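Local coordinates for SusD superfamily protein (Bacteroides vulgatus, PDB 3MYV) that probably binds polysaccharide at the outer membrane, for glycan uptake by the bacterium, at residues T151-T159 / F441-P449. Sequence-based numbering, arbitrary orientation.
Sequences TYENPPRST and FSPEMEQNP
The guanidinium of Arg157 meets the C-terminal loop edge-on: Asn448 OD1 lies in its plane, 2.7 Å from NH2, and Glu446 O sits slightly out of it, 2.8 Å from NH1. In this SusD-family protein the contact ties strand 157-159 and the loop before it to the coil that follows helix 438-441, at the molecular surface. The Asn448 amide is turned 73° from the guanidinium, and the NH2 bond to it is fairly straight (162°); NH1 reaches the same oxygen only weakly. Arg157 NE donates a hydrogen bond to Gly141 O of the adjoining strand 140-143, while Asn448 ND2 is held by Leu432 O and Phe128 O, which fixes the amide's rotation. The aliphatic part of Arg157 crosses selenomethionine Met445 at about a right angle, CD 3.8 Å from Met445 CG; the bend at chi3 (72°) then turns the guanidinium toward Glu446 and Asn448. A leucine in place of Arg157 would probably leave Glu446 O and Asn448 OD1 without these donors. Just before the type I turn 442-445, the Asn154 amide and the Phe441 ring have nearly parallel planes but do not stack: Asn154 OD1 touches Phe441 CB (3.6 Å). One water bridges Asn154 O and Ser442 OG, 2.8 Å from each.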
ATOM      1  N   THR A 151      15.322  14.652 -22.756  1.00 15.71           N
ATOM      2  CA  THR A 151      14.241  15.495 -23.270  1.00 15.12           C
ATOM      3  C   THR A 151      13.329  14.717 -24.208  1.00 16.19           C
ATOM      4  O   THR A 151      12.121  14.740 -24.026  1.00 13.68           O
ATOM      5  CB  THR A 151      14.787  16.718 -23.965  1.00 15.05           C
ATOM      6  OG1 THR A 151      15.623  17.431 -23.057  1.00 18.06           O
ATOM      7  CG2 THR A 151      13.654  17.656 -24.469  1.00 17.50           C
ATOM      8  N   TYR A 152      13.911  13.999 -25.172  1.00 14.25           N
ATOM      9  CA  TYR A 152      13.112  13.231 -26.162  1.00 16.13           C
ATOM     10  C   TYR A 152      13.219  11.705 -26.045  1.00 17.15           C
ATOM     11  O   TYR A 152      12.906  10.960 -27.008  1.00 15.90           O
ATOM     12  CB  TYR A 152      13.481  13.689 -27.569  1.00 18.45           C
ATOM     13  CG  TYR A 152      13.342  15.167 -27.775  1.00 22.43           C
ATOM     14  CD1 TYR A 152      12.078  15.786 -27.751  1.00 20.71           C
ATOM     15  CD2 TYR A 152      14.454  15.962 -27.961  1.00 15.02           C
ATOM     16  CE1 TYR A 152      11.955  17.131 -27.926  1.00 21.88           C
ATOM     17  CE2 TYR A 152      14.331  17.323 -28.132  1.00 17.78           C
ATOM     18  CZ  TYR A 152      13.084  17.901 -28.117  1.00 22.64           C
ATOM     19  OH  TYR A 152      12.990  19.258 -28.300  1.00 20.55           O
ATOM     20  N   GLU A 153      13.666  11.251 -24.874  1.00 15.96           N
ATOM     21  CA  GLU A 153      13.777   9.837 -24.532  1.00 15.59           C
ATOM     22  C   GLU A 153      12.419   9.320 -24.047  1.00 14.69           C
ATOM     23  O   GLU A 153      11.745   9.964 -23.246  1.00 17.81           O
ATOM     24  CB  GLU A 153      14.805   9.650 -23.407  1.00 16.04           C
ATOM     25  CG  GLU A 153      15.042   8.215 -22.991  1.00 17.52           C
ATOM     26  CD  GLU A 153      15.796   8.094 -21.679  1.00 23.61           C
ATOM     27  OE1 GLU A 153      16.471   9.065 -21.252  1.00 19.69           O
ATOM     28  OE2 GLU A 153      15.708   7.012 -21.083  1.00 20.62           O
ATOM     29  N   ASN A 154      12.043   8.132 -24.514  1.00 16.48           N
ATOM     30  CA  ASN A 154      10.836   7.447 -24.049  1.00 17.75           C
ATOM     31  C   ASN A 154      11.276   6.089 -23.526  1.00 17.66           C
ATOM     32  O   ASN A 154      11.504   5.179 -24.322  1.00 16.59           O
ATOM     33  CB  ASN A 154       9.841   7.279 -25.188  1.00 18.64           C
ATOM     34  CG  ASN A 154       9.474   8.595 -25.824  1.00 22.79           C
ATOM     35  OD1 ASN A 154       9.804   8.850 -26.980  1.00 23.46           O
ATOM     36  ND2 ASN A 154       8.869   9.471 -25.043  1.00 15.96           N
ATOM     37  N   PRO A 155      11.455   5.967 -22.203  1.00 17.83           N
ATOM     38  CA  PRO A 155      12.012   4.715 -21.691  1.00 20.00           C
ATOM     39  C   PRO A 155      11.148   3.509 -22.038  1.00 17.84           C
ATOM     40  O   PRO A 155       9.927   3.608 -22.009  1.00 17.95           O
ATOM     41  CB  PRO A 155      12.046   4.926 -20.185  1.00 22.11           C
ATOM     42  CG  PRO A 155      12.024   6.405 -19.982  1.00 20.86           C
ATOM     43  CD  PRO A 155      11.246   6.967 -21.137  1.00 19.60           C
ATOM     44  N   PRO A 156      11.775   2.380 -22.384  1.00 18.18           N
ATOM     45  CA  PRO A 156      10.989   1.212 -22.718  1.00 17.53           C
ATOM     46  C   PRO A 156      10.480   0.561 -21.421  1.00 17.29           C
ATOM     47  O   PRO A 156      10.872   0.962 -20.341  1.00 17.41           O
ATOM     48  CB  PRO A 156      12.025   0.304 -23.393  1.00 18.63           C
ATOM     49  CG  PRO A 156      13.302   0.638 -22.661  1.00 21.34           C
ATOM     50  CD  PRO A 156      13.221   2.128 -22.538  1.00 19.34           C
ATOM     51  N   ARG A 157       9.676  -0.480 -21.547  1.00 17.11           N
ATOM     52  CA  ARG A 157       9.333  -1.295 -20.411  1.00 15.97           C
ATOM     53  C   ARG A 157      10.573  -2.075 -20.001  1.00 15.17           C
ATOM     54  O   ARG A 157      11.328  -2.544 -20.844  1.00 16.96           O
ATOM     55  CB  ARG A 157       8.183  -2.236 -20.745  1.00 16.61           C
ATOM     56  CG  ARG A 157       6.873  -1.529 -21.073  1.00 19.40           C
ATOM     57  CD  ARG A 157       5.766  -2.505 -21.352  1.00 16.27           C
ATOM     58  NE  ARG A 157       5.318  -3.180 -20.145  1.00 10.43           N
ATOM     59  CZ  ARG A 157       4.374  -4.118 -20.078  1.00 13.69           C
ATOM     60  NH1 ARG A 157       3.754  -4.589 -21.165  1.00 16.07           N
ATOM     61  NH2 ARG A 157       4.052  -4.609 -18.897  1.00 15.20           N
ATOM     62  N   SER A 158      10.811  -2.169 -18.694  1.00 13.92           N
ATOM     63  CA  SER A 158      11.810  -3.074 -18.180  1.00 14.83           C
ATOM     64  C   SER A 158      11.117  -4.264 -17.511  1.00 14.95           C
ATOM     65  O   SER A 158       9.903  -4.219 -17.327  1.00 16.08           O
ATOM     66  CB  SER A 158      12.698  -2.323 -17.195  1.00 14.58           C
ATOM     67  OG  SER A 158      13.648  -1.564 -17.901  1.00 18.25           O
ATOM     68  N   THR A 159      11.861  -5.320 -17.153  1.00 15.90           N
ATOM     69  CA  THR A 159      11.252  -6.466 -16.477  1.00 17.34           C
ATOM     70  C   THR A 159      10.955  -6.102 -15.024  1.00 15.67           C
ATOM     71  O   THR A 159      11.483  -5.138 -14.479  1.00 15.27           O
ATOM     72  CB  THR A 159      12.120  -7.745 -16.507  1.00 16.10           C
ATOM     73  OG1 THR A 159      13.340  -7.519 -15.788  1.00 17.47           O
ATOM     74  CG2 THR A 159      12.436  -8.156 -17.964  1.00 20.56           C
ATOM     75  N   PHE A 441       4.383   7.376 -29.204  1.00 16.38           N
ATOM     76  CA  PHE A 441       5.835   7.540 -29.357  1.00 16.06           C
ATOM     77  C   PHE A 441       6.595   6.215 -29.336  1.00 16.89           C
ATOM     78  O   PHE A 441       7.723   6.156 -29.809  1.00 17.46           O
ATOM     79  CB  PHE A 441       6.418   8.476 -28.255  1.00 16.03           C
ATOM     80  CG  PHE A 441       6.012   9.909 -28.403  1.00 23.78           C
ATOM     81  CD1 PHE A 441       6.261  10.603 -29.574  1.00 27.89           C
ATOM     82  CD2 PHE A 441       5.369  10.567 -27.373  1.00 36.36           C
ATOM     83  CE1 PHE A 441       5.879  11.930 -29.712  1.00 32.82           C
ATOM     84  CE2 PHE A 441       4.980  11.895 -27.513  1.00 40.07           C
ATOM     85  CZ  PHE A 441       5.227  12.569 -28.685  1.00 32.95           C
ATOM     86  N   SER A 442       5.980   5.169 -28.782  1.00 16.51           N
ATOM     87  CA  SER A 442       6.602   3.844 -28.687  1.00 15.25           C
ATOM     88  C   SER A 442       5.659   2.737 -29.235  1.00 15.94           C
ATOM     89  O   SER A 442       5.117   1.919 -28.480  1.00 16.21           O
ATOM     90  CB  SER A 442       6.981   3.565 -27.242  1.00 14.54           C
ATOM     91  OG  SER A 442       7.691   4.658 -26.641  1.00 17.32           O
ATOM     92  N   PRO A 443       5.429   2.736 -30.555  1.00 15.96           N
ATOM     93  CA  PRO A 443       4.509   1.787 -31.176  1.00 15.58           C
ATOM     94  C   PRO A 443       4.888   0.313 -31.014  1.00 18.87           C
ATOM     95  O   PRO A 443       4.010  -0.546 -31.102  1.00 19.81           O
ATOM     96  CB  PRO A 443       4.514   2.197 -32.655  1.00 16.94           C
ATOM     97  CG  PRO A 443       5.743   3.007 -32.828  1.00 15.76           C
ATOM     98  CD  PRO A 443       5.974   3.686 -31.532  1.00 15.20           C
ATOM     99  N   GLU A 444       6.161   0.024 -30.762  1.00 19.09           N
ATOM    100  CA  GLU A 444       6.596  -1.360 -30.598  0.50 19.72           C
ATOM    101  C   GLU A 444       6.639  -1.818 -29.129  1.00 19.53           C
ATOM    102  O   GLU A 444       6.943  -2.952 -28.852  1.00 17.80           O
ATOM    103  CB  GLU A 444       7.949  -1.573 -31.284  0.50 20.58           C
ATOM    104  CG  GLU A 444       7.967  -1.174 -32.767  0.50 24.91           C
ATOM    105  CD  GLU A 444       6.832  -1.786 -33.575  0.50 32.34           C
ATOM    106  OE1 GLU A 444       6.624  -3.018 -33.505  0.50 34.85           O
ATOM    107  OE2 GLU A 444       6.143  -1.028 -34.291  0.50 37.18           O
HETATM  108  N   MSE A 445       6.315  -0.929 -28.187  1.00 15.37           N
HETATM  109  CA  MSE A 445       6.147  -1.303 -26.804  1.00 15.05           C
HETATM  110  C   MSE A 445       5.062  -2.383 -26.731  1.00 17.34           C
HETATM  111  O   MSE A 445       4.048  -2.333 -27.434  1.00 16.41           O
HETATM  112  CB  MSE A 445       5.756  -0.085 -25.947  1.00 16.18           C
HETATM  113  CG  MSE A 445       5.465  -0.389 -24.516  1.00 14.86           C
HETATM  114 SE   MSE A 445       5.232   1.174 -23.378  0.75 13.88          SE
HETATM  115  CE  MSE A 445       7.016   1.915 -23.506  1.00 16.11           C
ATOM    116  N   GLU A 446       5.292  -3.376 -25.890  1.00 15.45           N
ATOM    117  CA  GLU A 446       4.315  -4.442 -25.711  1.00 16.92           C
ATOM    118  C   GLU A 446       3.204  -4.045 -24.763  1.00 16.57           C
ATOM    119  O   GLU A 446       3.452  -3.440 -23.741  1.00 18.44           O
ATOM    120  CB  GLU A 446       4.995  -5.690 -25.185  1.00 18.46           C
ATOM    121  CG  GLU A 446       6.090  -6.134 -26.115  1.00 27.25           C
ATOM    122  CD  GLU A 446       6.237  -7.617 -26.171  1.00 45.00           C
ATOM    123  OE1 GLU A 446       5.332  -8.265 -26.730  1.00 52.29           O
ATOM    124  OE2 GLU A 446       7.266  -8.125 -25.679  1.00 50.50           O
ATOM    125  N   GLN A 447       1.979  -4.417 -25.117  1.00 17.14           N
ATOM    126  CA  GLN A 447       0.833  -4.325 -24.225  1.00 16.93           C
ATOM    127  C   GLN A 447       0.875  -5.570 -23.344  1.00 17.48           C
ATOM    128  O   GLN A 447       1.449  -6.603 -23.732  1.00 20.42           O
ATOM    129  CB  GLN A 447      -0.464  -4.241 -25.024  1.00 16.80           C
ATOM    130  CG  GLN A 447      -1.758  -4.120 -24.214  1.00 16.65           C
ATOM    131  CD  GLN A 447      -1.739  -3.010 -23.221  1.00 20.10           C
ATOM    132  OE1 GLN A 447      -1.322  -3.203 -22.069  1.00 15.64           O
ATOM    133  NE2 GLN A 447      -2.162  -1.808 -23.657  1.00 15.30           N
ATOM    134  N   ASN A 448       0.326  -5.475 -22.147  1.00 17.89           N
ATOM    135  CA  ASN A 448       0.197  -6.663 -21.308  1.00 16.83           C
ATOM    136  C   ASN A 448      -0.667  -7.708 -22.017  1.00 17.15           C
ATOM    137  O   ASN A 448      -1.611  -7.365 -22.723  1.00 16.55           O
ATOM    138  CB  ASN A 448      -0.339  -6.310 -19.911  1.00 15.52           C
ATOM    139  CG  ASN A 448       0.764  -5.831 -18.991  1.00 15.84           C
ATOM    140  OD1 ASN A 448       1.906  -6.280 -19.119  1.00 14.19           O
ATOM    141  ND2 ASN A 448       0.451  -4.907 -18.070  1.00 11.09           N
ATOM    142  N   PRO A 449      -0.312  -8.984 -21.856  1.00 16.95           N
ATOM    143  CA  PRO A 449      -0.970 -10.070 -22.595  1.00 19.98           C
ATOM    144  C   PRO A 449      -2.472 -10.070 -22.323  1.00 19.25           C
ATOM    145  O   PRO A 449      -2.897  -9.716 -21.227  1.00 18.02           O
ATOM    146  CB  PRO A 449      -0.328 -11.350 -22.023  1.00 20.53           C
ATOM    147  CG  PRO A 449       0.494 -10.970 -20.931  1.00 20.64           C
ATOM    148  CD  PRO A 449       0.737  -9.476 -20.945  1.00 17.41           C
TER
HETATM  149  O   HOH W   1       9.888   3.318 -25.553  1.00 21.15           O